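Local coordinates for protein shikimate kinase (Aquifex aeolicus, PDB 2PT5) that probably phosphorylates the 3-hydroxyl group of shikimate with ATP and magnesium, a step on the shikimate pathway to chorismate and the aromatic amino acids, at residues G7-S11 / F106-K111; G78-E84 / R133-K139; T95-I101 / A140-G146. All coordinates share one frame; numbering follows the deposited sequence.

Contact 1. Residues G7-S11 / F106-K111; sequences GFMCS and FLERCK
C10 and C110 are joined by a disulfide that ties the P-loop (Walker A) turn after strand 2-6 to C110, just past the C-terminal end of helix 103-109. From CB outward, C10 first meets the helix: its CB lies 3.5 Å from R109 CB. Its SG, turned to chi1 53° between the backbone N and the carbonyl carbon, then bonds to C110 SG with a chi3 of -93°, close to the relaxed value for a disulfide. C10 SG also passes obliquely by the F106 ring, 4.0 Å from F106 CD1. The ring of F8 meets that of F106 obliquely, planes at 56°, with F8 CD2 3.6 Å from F106 CE1; F130 stacks on F8 and also touches F106. On the loop, a type I turn from F8 to S11 is held by F8 O, which accepts from both S11 N and S11 OG. C10 and S11 belong to the predicted ATP site; the disulfide therefore pins the residue after helix 103-109 to the predicted nucleotide-binding loop. The selenomethionine M9 bends at chi2 and chi3 across the K111 side chain, and M9 CE packs 3.7 Å from K111 CE and 3.8 Å from C110 SG.

Contact 2. Residues G78-E84 / R133-K139; sequences GGLGANE and RRKIYSK
The hydroxyl of Y137 donates to G78 O in the one hydrogen bond between 78-84 and 133-139, with Y137 OH 2.6 Å from G78 O. The donor sits 22° out of the carbonyl plane, and the backbone of G78 and G81 lies at the edge of the ring, G81 C 3.6 Å from Y137 CE1. R133 covers the peptide instead: its chain runs extended from CG to NE, and the guanidinium lays one face over the G78-G79 peptide, with R133 NH1 3.4 Å from G78 C. Van der Waals contacts fill the middle. A82 CB rests on R133 CG at 3.7 Å, while I136 CG2, anti to the backbone N, comes within 3.5 Å of A82 O. I136 CD1 reaches the carboxylate end of E84, 3.5 Å from E84 CD. Opposite charges lie near each other without a salt bridge: E84 OE2 and K139 NZ are 4.4 Å apart. Helix 127-137 is thus docked on the short helix 78-81, bringing together G78 and R133, both predicted shikimate-binding residues. With one face on the G78-G79 peptide, R133 spends none of its in-plane N-H groups on this backbone, consistent with its predicted role in binding shikimate.

Contact 3. Residues T95-I101 / A140-G146; sequences TTVFIDI and ADIKVKG
T96 and D141 lock together where the two strands begin: D141 OD1 accepts from T96 N at 2.9 Å through its anti lone pair, and D141 N donates to T96 OG1 at 3.0 Å in a nearly straight bond (173°). A third, weak bond runs from T96 OG1 to D141 OD1. With chi1 at 50°, the T96 hydroxyl oxygen lies between its backbone N and carbonyl carbon, within reach of D141 N and D141 OD1. Parallel backbone bonds follow, from I142 N to T96 O through to G146 N on D100 O. These are strands 95-100 and 142-145 of the five-stranded parallel sheet of the P-loop kinase fold, order 2-3-1-4-5, and 142-145 is one of its edge strands. On one face V97, I99, I142 and V144 pack together, I99 CG1 4.1 Å from V144 CG2. On the other, F98 CB touches A140 CB at 3.5 Å and K143 runs beside the F98 ring, bending at chi4 to bring K143 NZ 2.7 Å from D100 OD1. This salt bridge meets the anti side of the carboxylate. Farther out, helix 150-162 packs on I142 and V144, while strand 2-6 bonds to the far side of 95-100.

The three contacts converge around the P-loop. Contacts 1 and 2, centres about 14 Å apart, meet through F8, whose CZ lies 3.6 Å from Y137 CE2 and whose ring also packs on R133, so the loop that carries predicted ATP-binding residues abuts the helix that carries R133, a predicted shikimate-binding residue. Contact 3 touches both: R134 NH2 makes a salt bridge to D100 OD1 at 2.7 Å, fastening helix 127-137 to the sheet, and F98 CE1 packs 3.4 Å from Y137 CB and 3.9 Å from G7 CA. Just past strand 95-100, I101 CD1 comes 3.7 Å from C10 SG of the contact 1 disulfide. Helix 127-137 leads through a short turn into edge strand 142-145.

Contact 1. Residues G7-S11 / F106-K111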
ATOM      1  N   GLY A   7      -0.471   0.189   3.732  1.00 31.44           N
ATOM      2  CA  GLY A   7      -1.186   1.155   4.544  1.00 30.36           C
ATOM      3  C   GLY A   7      -2.416   1.635   3.802  1.00 36.51           C
ATOM      4  O   GLY A   7      -2.711   1.155   2.698  1.00 32.58           O
ATOM      5  N   PHE A   8      -3.131   2.592   4.385  1.00 30.26           N
ATOM      6  CA  PHE A   8      -4.333   3.102   3.742  1.00 34.52           C
ATOM      7  C   PHE A   8      -4.004   3.942   2.505  1.00 37.07           C
ATOM      8  O   PHE A   8      -2.901   4.485   2.362  1.00 29.20           O
ATOM      9  CB  PHE A   8      -5.187   3.905   4.742  1.00 27.16           C
ATOM     10  CG  PHE A   8      -5.651   3.095   5.924  1.00 32.37           C
ATOM     11  CD1 PHE A   8      -4.966   3.150   7.141  1.00 34.53           C
ATOM     12  CD2 PHE A   8      -6.742   2.236   5.810  1.00 30.43           C
ATOM     13  CE1 PHE A   8      -5.359   2.358   8.232  1.00 30.84           C
ATOM     14  CE2 PHE A   8      -7.143   1.442   6.891  1.00 33.95           C
ATOM     15  CZ  PHE A   8      -6.447   1.505   8.106  1.00 26.50           C
HETATM   16  N   MSE A   9      -4.984   4.024   1.613  1.00 43.16           N
HETATM   17  CA  MSE A   9      -4.874   4.759   0.359  1.00 49.08           C
HETATM   18  C   MSE A   9      -4.327   6.179   0.488  1.00 46.09           C
HETATM   19  O   MSE A   9      -3.575   6.647  -0.367  1.00 45.32           O
HETATM   20  CB  MSE A   9      -6.250   4.803  -0.310  1.00 60.80           C
HETATM   21  CG  MSE A   9      -6.400   5.853  -1.396  1.00 77.85           C
HETATM   22 SE   MSE A   9      -8.062   6.840  -1.163  1.00100.68          SE
HETATM   23  CE  MSE A   9      -7.352   8.454  -0.367  1.00 93.33           C
ATOM     24  N   CYS A  10      -4.705   6.867   1.557  1.00 40.55           N
ATOM     25  CA  CYS A  10      -4.263   8.237   1.757  1.00 37.74           C
ATOM     26  C   CYS A  10      -3.041   8.354   2.663  1.00 38.78           C
ATOM     27  O   CYS A  10      -2.865   9.375   3.331  1.00 41.65           O
ATOM     28  CB  CYS A  10      -5.417   9.050   2.350  1.00 42.06           C
ATOM     29  SG  CYS A  10      -6.108   8.279   3.854  1.00 40.04           S
ATOM     30  N   SER A  11      -2.193   7.333   2.697  1.00 34.07           N
ATOM     31  CA  SER A  11      -1.021   7.401   3.560  1.00 39.38           C
ATOM     32  C   SER A  11       0.252   7.801   2.805  1.00 40.93           C
ATOM     33  O   SER A  11       1.341   7.802   3.372  1.00 44.14           O
ATOM     34  CB  SER A  11      -0.813   6.067   4.298  1.00 31.50           C
ATOM     35  OG  SER A  11      -0.606   5.006   3.392  1.00 38.20           O
ATOM     36  N   PHE A 106      -6.714   9.821   8.434  1.00 34.29           N
ATOM     37  CA  PHE A 106      -7.352   8.918   7.481  1.00 30.37           C
ATOM     38  C   PHE A 106      -8.682   9.516   7.050  1.00 32.00           C
ATOM     39  O   PHE A 106      -8.992   9.614   5.862  1.00 34.18           O
ATOM     40  CB  PHE A 106      -7.585   7.570   8.175  1.00 29.89           C
ATOM     41  CG  PHE A 106      -8.551   6.659   7.467  1.00 33.19           C
ATOM     42  CD1 PHE A 106      -8.162   5.935   6.342  1.00 34.68           C
ATOM     43  CD2 PHE A 106      -9.839   6.486   7.960  1.00 37.16           C
ATOM     44  CE1 PHE A 106      -9.040   5.047   5.725  1.00 34.15           C
ATOM     45  CE2 PHE A 106     -10.724   5.602   7.353  1.00 35.57           C
ATOM     46  CZ  PHE A 106     -10.322   4.878   6.231  1.00 31.76           C
ATOM     47  N   LEU A 107      -9.455   9.935   8.040  1.00 31.47           N
ATOM     48  CA  LEU A 107     -10.773  10.509   7.821  1.00 30.72           C
ATOM     49  C   LEU A 107     -10.737  11.765   6.963  1.00 35.45           C
ATOM     50  O   LEU A 107     -11.582  11.954   6.097  1.00 32.89           O
ATOM     51  CB  LEU A 107     -11.404  10.825   9.173  1.00 32.29           C
ATOM     52  CG  LEU A 107     -12.734  10.185   9.564  1.00 36.15           C
ATOM     53  CD1 LEU A 107     -12.882   8.804   8.970  1.00 34.99           C
ATOM     54  CD2 LEU A 107     -12.803  10.146  11.084  1.00 31.03           C
ATOM     55  N   GLU A 108      -9.750  12.622   7.199  1.00 38.36           N
ATOM     56  CA  GLU A 108      -9.646  13.861   6.446  1.00 43.79           C
ATOM     57  C   GLU A 108      -8.987  13.732   5.068  1.00 41.16           C
ATOM     58  O   GLU A 108      -9.207  14.577   4.206  1.00 43.99           O
ATOM     59  CB  GLU A 108      -8.935  14.932   7.295  1.00 41.07           C
ATOM     60  CG  GLU A 108      -7.547  14.565   7.782  1.00 50.72           C
ATOM     61  CD  GLU A 108      -7.155  15.303   9.066  1.00 55.51           C
ATOM     62  OE1 GLU A 108      -5.969  15.232   9.459  1.00 52.89           O
ATOM     63  OE2 GLU A 108      -8.035  15.943   9.689  1.00 54.54           O
ATOM     64  N   ARG A 109      -8.209  12.675   4.843  1.00 41.09           N
ATOM     65  CA  ARG A 109      -7.534  12.507   3.549  1.00 41.40           C
ATOM     66  C   ARG A 109      -8.125  11.446   2.621  1.00 41.74           C
ATOM     67  O   ARG A 109      -8.136  11.622   1.405  1.00 44.15           O
ATOM     68  CB  ARG A 109      -6.050  12.173   3.753  1.00 40.35           C
ATOM     69  CG  ARG A 109      -5.205  13.229   4.460  1.00 34.66           C
ATOM     70  CD  ARG A 109      -3.748  12.750   4.563  1.00 38.44           C
ATOM     71  NE  ARG A 109      -2.924  13.626   5.396  1.00 45.08           N
ATOM     72  CZ  ARG A 109      -1.613  13.476   5.582  1.00 44.43           C
ATOM     73  NH1 ARG A 109      -0.954  12.483   4.992  1.00 48.03           N
ATOM     74  NH2 ARG A 109      -0.961  14.312   6.371  1.00 49.93           N
ATOM     75  N   CYS A 110      -8.607  10.344   3.186  1.00 40.82           N
ATOM     76  CA  CYS A 110      -9.145   9.250   2.379  1.00 40.44           C
ATOM     77  C   CYS A 110     -10.557   9.455   1.816  1.00 41.93           C
ATOM     78  O   CYS A 110     -11.299  10.348   2.231  1.00 36.03           O
ATOM     79  CB  CYS A 110      -9.098   7.944   3.186  1.00 41.78           C
ATOM     80  SG  CYS A 110      -7.527   6.994   3.163  1.00 48.49           S
ATOM     81  N   LYS A 111     -10.915   8.604   0.859  1.00 41.57           N
ATOM     82  CA  LYS A 111     -12.221   8.645   0.212  1.00 39.68           C
ATOM     83  C   LYS A 111     -12.676   7.214  -0.040  1.00 38.33           C
ATOM     84  O   LYS A 111     -11.849   6.302  -0.064  1.00 38.01           O
ATOM     85  CB  LYS A 111     -12.111   9.407  -1.108  1.00 39.75           C
ATOM     86  CG  LYS A 111     -11.801  10.883  -0.916  1.00 47.16           C
ATOM     87  CD  LYS A 111     -10.949  11.445  -2.043  1.00 54.62           C
ATOM     88  CE  LYS A 111      -9.520  10.923  -1.959  1.00 60.83           C
ATOM     89  NZ  LYS A 111      -8.637  11.525  -3.000  1.00 64.52           N
TER

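Contact 2. Residues G78-E84 / R133-K139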
ATOM      1  N   GLY A  78      -5.053  -0.599  -0.630  1.00 35.59           N
ATOM      2  CA  GLY A  78      -5.561  -0.715   0.729  1.00 34.35           C
ATOM      3  C   GLY A  78      -5.860  -2.142   1.167  1.00 35.11           C
ATOM      4  O   GLY A  78      -5.414  -2.586   2.231  1.00 35.30           O
ATOM      5  N   GLY A  79      -6.605  -2.861   0.334  1.00 37.00           N
ATOM      6  CA  GLY A  79      -6.981  -4.228   0.642  1.00 40.28           C
ATOM      7  C   GLY A  79      -5.848  -5.226   0.554  1.00 41.58           C
ATOM      8  O   GLY A  79      -5.705  -6.099   1.419  1.00 40.55           O
ATOM      9  N   LEU A  80      -5.033  -5.104  -0.487  1.00 41.58           N
ATOM     10  CA  LEU A  80      -3.910  -6.024  -0.668  1.00 37.97           C
ATOM     11  C   LEU A  80      -2.988  -6.017   0.550  1.00 35.49           C
ATOM     12  O   LEU A  80      -2.570  -7.069   1.025  1.00 37.06           O
ATOM     13  CB  LEU A  80      -3.116  -5.655  -1.927  1.00 33.15           C
ATOM     14  CG  LEU A  80      -2.099  -6.706  -2.381  1.00 31.01           C
ATOM     15  CD1 LEU A  80      -2.816  -8.017  -2.657  1.00 31.52           C
ATOM     16  CD2 LEU A  80      -1.374  -6.209  -3.631  1.00 35.16           C
ATOM     17  N   GLY A  81      -2.671  -4.828   1.057  1.00 33.72           N
ATOM     18  CA  GLY A  81      -1.801  -4.745   2.217  1.00 33.76           C
ATOM     19  C   GLY A  81      -2.445  -5.319   3.469  1.00 33.82           C
ATOM     20  O   GLY A  81      -1.765  -5.655   4.434  1.00 28.28           O
ATOM     21  N   ALA A  82      -3.768  -5.425   3.458  1.00 37.69           N
ATOM     22  CA  ALA A  82      -4.497  -5.964   4.600  1.00 39.47           C
ATOM     23  C   ALA A  82      -4.756  -7.459   4.392  1.00 42.34           C
ATOM     24  O   ALA A  82      -5.404  -8.106   5.217  1.00 42.25           O
ATOM     25  CB  ALA A  82      -5.825  -5.209   4.782  1.00 33.55           C
ATOM     26  N   ASN A  83      -4.244  -7.991   3.282  1.00 42.63           N
ATOM     27  CA  ASN A  83      -4.392  -9.411   2.935  1.00 42.53           C
ATOM     28  C   ASN A  83      -3.199 -10.170   3.529  1.00 43.71           C
ATOM     29  O   ASN A  83      -2.090 -10.116   2.998  1.00 42.45           O
ATOM     30  CB  ASN A  83      -4.408  -9.563   1.408  1.00 39.02           C
ATOM     31  CG  ASN A  83      -4.648 -10.994   0.954  1.00 42.03           C
ATOM     32  OD1 ASN A  83      -4.036 -11.930   1.455  1.00 41.92           O
ATOM     33  ND2 ASN A  83      -5.538 -11.162  -0.020  1.00 42.96           N
ATOM     34  N   GLU A  84      -3.427 -10.879   4.630  1.00 46.08           N
ATOM     35  CA  GLU A  84      -2.355 -11.606   5.294  1.00 45.04           C
ATOM     36  C   GLU A  84      -1.588 -12.590   4.414  1.00 46.93           C
ATOM     37  O   GLU A  84      -0.378 -12.754   4.571  1.00 44.79           O
ATOM     38  CB  GLU A  84      -2.898 -12.299   6.544  1.00 49.34           C
ATOM     39  CG  GLU A  84      -3.214 -11.302   7.655  1.00 52.73           C
ATOM     40  CD  GLU A  84      -3.501 -11.965   8.981  1.00 50.94           C
ATOM     41  OE1 GLU A  84      -4.680 -12.278   9.250  1.00 40.09           O
ATOM     42  OE2 GLU A  84      -2.535 -12.175   9.749  1.00 52.67           O
ATOM     43  N   ARG A 133      -8.094  -3.394   9.353  1.00 28.99           N
ATOM     44  CA  ARG A 133      -7.016  -3.408   8.375  1.00 27.10           C
ATOM     45  C   ARG A 133      -5.723  -2.948   9.058  1.00 30.92           C
ATOM     46  O   ARG A 133      -4.655  -3.505   8.808  1.00 31.95           O
ATOM     47  CB  ARG A 133      -7.338  -2.502   7.167  1.00 26.75           C
ATOM     48  CG  ARG A 133      -8.417  -3.059   6.225  1.00 28.49           C
ATOM     49  CD  ARG A 133      -8.515  -2.267   4.910  1.00 32.59           C
ATOM     50  NE  ARG A 133      -9.245  -3.018   3.885  1.00 29.90           N
ATOM     51  CZ  ARG A 133      -9.464  -2.595   2.641  1.00 30.38           C
ATOM     52  NH1 ARG A 133      -9.017  -1.417   2.235  1.00 26.94           N
ATOM     53  NH2 ARG A 133     -10.134  -3.353   1.797  1.00 31.78           N
ATOM     54  N   ARG A 134      -5.823  -1.947   9.935  1.00 26.84           N
ATOM     55  CA  ARG A 134      -4.640  -1.433  10.627  1.00 30.44           C
ATOM     56  C   ARG A 134      -3.939  -2.507  11.476  1.00 29.65           C
ATOM     57  O   ARG A 134      -2.723  -2.462  11.675  1.00 30.64           O
ATOM     58  CB  ARG A 134      -5.019  -0.230  11.508  1.00 32.59           C
ATOM     59  CG  ARG A 134      -3.823   0.453  12.154  1.00 31.95           C
ATOM     60  CD  ARG A 134      -4.138   1.878  12.629  1.00 35.67           C
ATOM     61  NE  ARG A 134      -2.944   2.514  13.181  1.00 39.42           N
ATOM     62  CZ  ARG A 134      -2.431   2.255  14.387  1.00 52.02           C
ATOM     63  NH1 ARG A 134      -3.013   1.373  15.197  1.00 52.97           N
ATOM     64  NH2 ARG A 134      -1.301   2.842  14.771  1.00 47.49           N
ATOM     65  N   LYS A 135      -4.708  -3.466  11.977  1.00 29.71           N
ATOM     66  CA  LYS A 135      -4.155  -4.553  12.785  1.00 29.82           C
ATOM     67  C   LYS A 135      -3.259  -5.421  11.902  1.00 29.90           C
ATOM     68  O   LYS A 135      -2.236  -5.946  12.350  1.00 30.01           O
ATOM     69  CB  LYS A 135      -5.286  -5.410  13.376  1.00 27.81           C
ATOM     70  CG  LYS A 135      -6.020  -4.755  14.538  1.00 34.78           C
ATOM     71  CD  LYS A 135      -7.218  -5.595  15.012  1.00 34.93           C
ATOM     72  CE  LYS A 135      -7.997  -4.862  16.101  1.00 32.04           C
ATOM     73  NZ  LYS A 135      -9.344  -5.463  16.379  1.00 36.98           N
ATOM     74  N   ILE A 136      -3.652  -5.573  10.644  1.00 27.71           N
ATOM     75  CA  ILE A 136      -2.864  -6.363   9.715  1.00 31.73           C
ATOM     76  C   ILE A 136      -1.637  -5.531   9.307  1.00 34.69           C
ATOM     77  O   ILE A 136      -0.509  -6.016   9.350  1.00 35.33           O
ATOM     78  CB  ILE A 136      -3.684  -6.736   8.463  1.00 34.54           C
ATOM     79  CG1 ILE A 136      -4.973  -7.467   8.877  1.00 33.83           C
ATOM     80  CG2 ILE A 136      -2.843  -7.600   7.533  1.00 30.95           C
ATOM     81  CD1 ILE A 136      -4.743  -8.730   9.702  1.00 31.07           C
ATOM     82  N   TYR A 137      -1.857  -4.274   8.931  1.00 35.20           N
ATOM     83  CA  TYR A 137      -0.744  -3.410   8.540  1.00 35.14           C
ATOM     84  C   TYR A 137       0.357  -3.446   9.594  1.00 36.10           C
ATOM     85  O   TYR A 137       1.543  -3.530   9.263  1.00 36.50           O
ATOM     86  CB  TYR A 137      -1.199  -1.955   8.369  1.00 28.21           C
ATOM     87  CG  TYR A 137      -2.173  -1.691   7.244  1.00 26.75           C
ATOM     88  CD1 TYR A 137      -2.140  -2.435   6.069  1.00 25.98           C
ATOM     89  CD2 TYR A 137      -3.118  -0.666   7.349  1.00 27.99           C
ATOM     90  CE1 TYR A 137      -3.029  -2.173   5.024  1.00 25.28           C
ATOM     91  CE2 TYR A 137      -4.010  -0.394   6.314  1.00 28.93           C
ATOM     92  CZ  TYR A 137      -3.959  -1.153   5.154  1.00 25.93           C
ATOM     93  OH  TYR A 137      -4.865  -0.918   4.144  1.00 31.90           O
ATOM     94  N   SER A 138      -0.045  -3.391  10.865  1.00 36.66           N
ATOM     95  CA  SER A 138       0.900  -3.388  11.985  1.00 37.04           C
ATOM     96  C   SER A 138       1.817  -4.597  12.040  1.00 35.62           C
ATOM     97  O   SER A 138       2.767  -4.611  12.812  1.00 34.53           O
ATOM     98  CB  SER A 138       0.157  -3.271  13.329  1.00 41.42           C
ATOM     99  OG  SER A 138      -0.506  -2.021  13.457  1.00 38.79           O
ATOM    100  N   LYS A 139       1.536  -5.614  11.233  1.00 36.65           N
ATOM    101  CA  LYS A 139       2.371  -6.809  11.224  1.00 38.00           C
ATOM    102  C   LYS A 139       3.604  -6.608  10.341  1.00 39.37           C
ATOM    103  O   LYS A 139       4.410  -7.519  10.166  1.00 37.47           O
ATOM    104  CB  LYS A 139       1.554  -8.012  10.734  1.00 40.02           C
ATOM    105  CG  LYS A 139       0.395  -8.377  11.660  1.00 39.89           C
ATOM    106  CD  LYS A 139      -0.418  -9.543  11.123  1.00 42.96           C
ATOM    107  CE  LYS A 139      -1.437 -10.019  12.151  1.00 38.61           C
ATOM    108  NZ  LYS A 139      -0.775 -10.489  13.400  1.00 41.39           N
TER

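Contact 3. Residues T95-I101 / A140-G146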
ATOM      1  N   THR A  95      11.382  -6.564   2.550  1.00 37.46           N
ATOM      2  CA  THR A  95      10.992  -5.788   3.719  1.00 35.19           C
ATOM      3  C   THR A  95       9.661  -5.086   3.481  1.00 35.72           C
ATOM      4  O   THR A  95       9.471  -4.408   2.461  1.00 31.97           O
ATOM      5  CB  THR A  95      12.065  -4.731   4.053  1.00 38.01           C
ATOM      6  OG1 THR A  95      13.322  -5.385   4.245  1.00 41.81           O
ATOM      7  CG2 THR A  95      11.699  -3.961   5.322  1.00 38.50           C
ATOM      8  N   THR A  96       8.739  -5.264   4.422  1.00 29.46           N
ATOM      9  CA  THR A  96       7.423  -4.656   4.342  1.00 30.04           C
ATOM     10  C   THR A  96       7.456  -3.432   5.238  1.00 32.11           C
ATOM     11  O   THR A  96       7.972  -3.483   6.354  1.00 31.31           O
ATOM     12  CB  THR A  96       6.313  -5.643   4.786  1.00 33.63           C
ATOM     13  OG1 THR A  96       6.647  -6.227   6.052  1.00 34.82           O
ATOM     14  CG2 THR A  96       6.155  -6.750   3.753  1.00 33.10           C
ATOM     15  N   VAL A  97       6.935  -2.323   4.724  1.00 31.39           N
ATOM     16  CA  VAL A  97       6.935  -1.057   5.450  1.00 33.24           C
ATOM     17  C   VAL A  97       5.534  -0.482   5.578  1.00 32.16           C
ATOM     18  O   VAL A  97       4.873  -0.194   4.575  1.00 30.02           O
ATOM     19  CB  VAL A  97       7.814   0.003   4.739  1.00 27.77           C
ATOM     20  CG1 VAL A  97       7.909   1.251   5.590  1.00 33.54           C
ATOM     21  CG2 VAL A  97       9.202  -0.563   4.460  1.00 32.54           C
ATOM     22  N   PHE A  98       5.099  -0.292   6.817  1.00 27.86           N
ATOM     23  CA  PHE A  98       3.777   0.252   7.076  1.00 32.55           C
ATOM     24  C   PHE A  98       3.873   1.745   7.346  1.00 30.18           C
ATOM     25  O   PHE A  98       4.494   2.177   8.315  1.00 30.83           O
ATOM     26  CB  PHE A  98       3.127  -0.481   8.270  1.00 32.18           C
ATOM     27  CG  PHE A  98       1.828   0.137   8.757  1.00 30.33           C
ATOM     28  CD1 PHE A  98       0.946   0.764   7.876  1.00 30.00           C
ATOM     29  CD2 PHE A  98       1.475   0.052  10.107  1.00 34.95           C
ATOM     30  CE1 PHE A  98      -0.263   1.297   8.328  1.00 30.13           C
ATOM     31  CE2 PHE A  98       0.261   0.582  10.574  1.00 30.46           C
ATOM     32  CZ  PHE A  98      -0.608   1.204   9.684  1.00 33.96           C
ATOM     33  N   ILE A  99       3.282   2.530   6.456  1.00 31.30           N
ATOM     34  CA  ILE A  99       3.263   3.976   6.611  1.00 31.29           C
ATOM     35  C   ILE A  99       1.950   4.240   7.338  1.00 34.52           C
ATOM     36  O   ILE A  99       0.869   4.259   6.741  1.00 25.96           O
ATOM     37  CB  ILE A  99       3.292   4.670   5.249  1.00 30.01           C
ATOM     38  CG1 ILE A  99       4.582   4.282   4.519  1.00 32.06           C
ATOM     39  CG2 ILE A  99       3.198   6.169   5.434  1.00 24.75           C
ATOM     40  CD1 ILE A  99       4.639   4.734   3.058  1.00 37.73           C
ATOM     41  N   ASP A 100       2.078   4.428   8.645  1.00 37.14           N
ATOM     42  CA  ASP A 100       0.953   4.614   9.555  1.00 35.07           C
ATOM     43  C   ASP A 100       0.426   6.032   9.760  1.00 34.00           C
ATOM     44  O   ASP A 100       1.182   6.937  10.088  1.00 31.37           O
ATOM     45  CB  ASP A 100       1.363   4.046  10.918  1.00 34.83           C
ATOM     46  CG  ASP A 100       0.197   3.899  11.874  1.00 35.80           C
ATOM     47  OD1 ASP A 100       0.442   3.941  13.095  1.00 42.06           O
ATOM     48  OD2 ASP A 100      -0.949   3.720  11.410  1.00 36.40           O
ATOM     49  N   ILE A 101      -0.878   6.210   9.563  1.00 30.18           N
ATOM     50  CA  ILE A 101      -1.538   7.491   9.808  1.00 33.80           C
ATOM     51  C   ILE A 101      -2.693   7.207  10.772  1.00 33.80           C
ATOM     52  O   ILE A 101      -3.363   6.172  10.668  1.00 28.68           O
ATOM     53  CB  ILE A 101      -2.128   8.131   8.526  1.00 36.06           C
ATOM     54  CG1 ILE A 101      -2.995   7.118   7.784  1.00 37.29           C
ATOM     55  CG2 ILE A 101      -1.005   8.681   7.649  1.00 36.17           C
ATOM     56  CD1 ILE A 101      -3.724   7.703   6.582  1.00 41.71           C
ATOM     57  N   ALA A 140       3.748  -5.396   9.811  1.00 36.10           N
ATOM     58  CA  ALA A 140       4.857  -5.043   8.930  1.00 38.89           C
ATOM     59  C   ALA A 140       6.222  -5.070   9.618  1.00 40.94           C
ATOM     60  O   ALA A 140       6.331  -4.799  10.813  1.00 42.79           O
ATOM     61  CB  ALA A 140       4.610  -3.654   8.334  1.00 36.75           C
ATOM     62  N   ASP A 141       7.261  -5.384   8.852  1.00 37.60           N
ATOM     63  CA  ASP A 141       8.619  -5.418   9.379  1.00 38.53           C
ATOM     64  C   ASP A 141       8.964  -4.051   9.962  1.00 41.46           C
ATOM     65  O   ASP A 141       9.489  -3.945  11.075  1.00 41.93           O
ATOM     66  CB  ASP A 141       9.612  -5.745   8.262  1.00 38.42           C
ATOM     67  CG  ASP A 141       9.386  -7.116   7.669  1.00 39.92           C
ATOM     68  OD1 ASP A 141       9.254  -7.223   6.430  1.00 38.39           O
ATOM     69  OD2 ASP A 141       9.350  -8.092   8.446  1.00 43.51           O
ATOM     70  N   ILE A 142       8.654  -3.005   9.203  1.00 39.00           N
ATOM     71  CA  ILE A 142       8.948  -1.641   9.629  1.00 40.60           C
ATOM     72  C   ILE A 142       7.694  -0.769   9.625  1.00 39.41           C
ATOM     73  O   ILE A 142       6.871  -0.846   8.708  1.00 37.44           O
ATOM     74  CB  ILE A 142       9.999  -0.987   8.699  1.00 40.02           C
ATOM     75  CG1 ILE A 142      11.222  -1.901   8.568  1.00 39.69           C
ATOM     76  CG2 ILE A 142      10.423   0.362   9.255  1.00 35.23           C
ATOM     77  CD1 ILE A 142      12.234  -1.420   7.533  1.00 38.33           C
ATOM     78  N   LYS A 143       7.564   0.063  10.652  1.00 37.21           N
ATOM     79  CA  LYS A 143       6.420   0.958  10.786  1.00 40.42           C
ATOM     80  C   LYS A 143       6.926   2.381  10.979  1.00 38.11           C
ATOM     81  O   LYS A 143       7.710   2.636  11.875  1.00 41.59           O
ATOM     82  CB  LYS A 143       5.566   0.544  11.991  1.00 40.56           C
ATOM     83  CG  LYS A 143       4.434   1.512  12.326  1.00 47.98           C
ATOM     84  CD  LYS A 143       3.729   1.121  13.628  1.00 51.23           C
ATOM     85  CE  LYS A 143       2.554   2.039  13.937  1.00 51.91           C
ATOM     86  NZ  LYS A 143       2.949   3.469  14.119  1.00 59.59           N
ATOM     87  N   VAL A 144       6.476   3.303  10.135  1.00 38.91           N
ATOM     88  CA  VAL A 144       6.896   4.696  10.230  1.00 37.39           C
ATOM     89  C   VAL A 144       5.693   5.637  10.277  1.00 38.66           C
ATOM     90  O   VAL A 144       4.614   5.302   9.786  1.00 37.81           O
ATOM     91  CB  VAL A 144       7.794   5.087   9.026  1.00 32.65           C
ATOM     92  CG1 VAL A 144       9.028   4.194   8.981  1.00 32.84           C
ATOM     93  CG2 VAL A 144       7.011   4.960   7.733  1.00 33.55           C
ATOM     94  N   LYS A 145       5.896   6.812  10.867  1.00 41.04           N
ATOM     95  CA  LYS A 145       4.860   7.833  11.004  1.00 45.54           C
ATOM     96  C   LYS A 145       4.596   8.478   9.642  1.00 43.67           C
ATOM     97  O   LYS A 145       5.453   9.178   9.109  1.00 41.25           O
ATOM     98  CB  LYS A 145       5.334   8.904  11.987  1.00 56.58           C
ATOM     99  CG  LYS A 145       4.236   9.582  12.781  1.00 70.76           C
ATOM    100  CD  LYS A 145       4.053   8.907  14.134  1.00 82.00           C
ATOM    101  CE  LYS A 145       3.159   9.737  15.048  1.00 88.87           C
ATOM    102  NZ  LYS A 145       3.713  11.103  15.277  1.00 91.63           N
ATOM    103  N   GLY A 146       3.410   8.248   9.087  1.00 42.84           N
ATOM    104  CA  GLY A 146       3.087   8.798   7.781  1.00 43.40           C
ATOM    105  C   GLY A 146       2.317  10.103   7.792  1.00 44.71           C
ATOM    106  O   GLY A 146       1.821  10.552   6.756  1.00 42.42           O
TER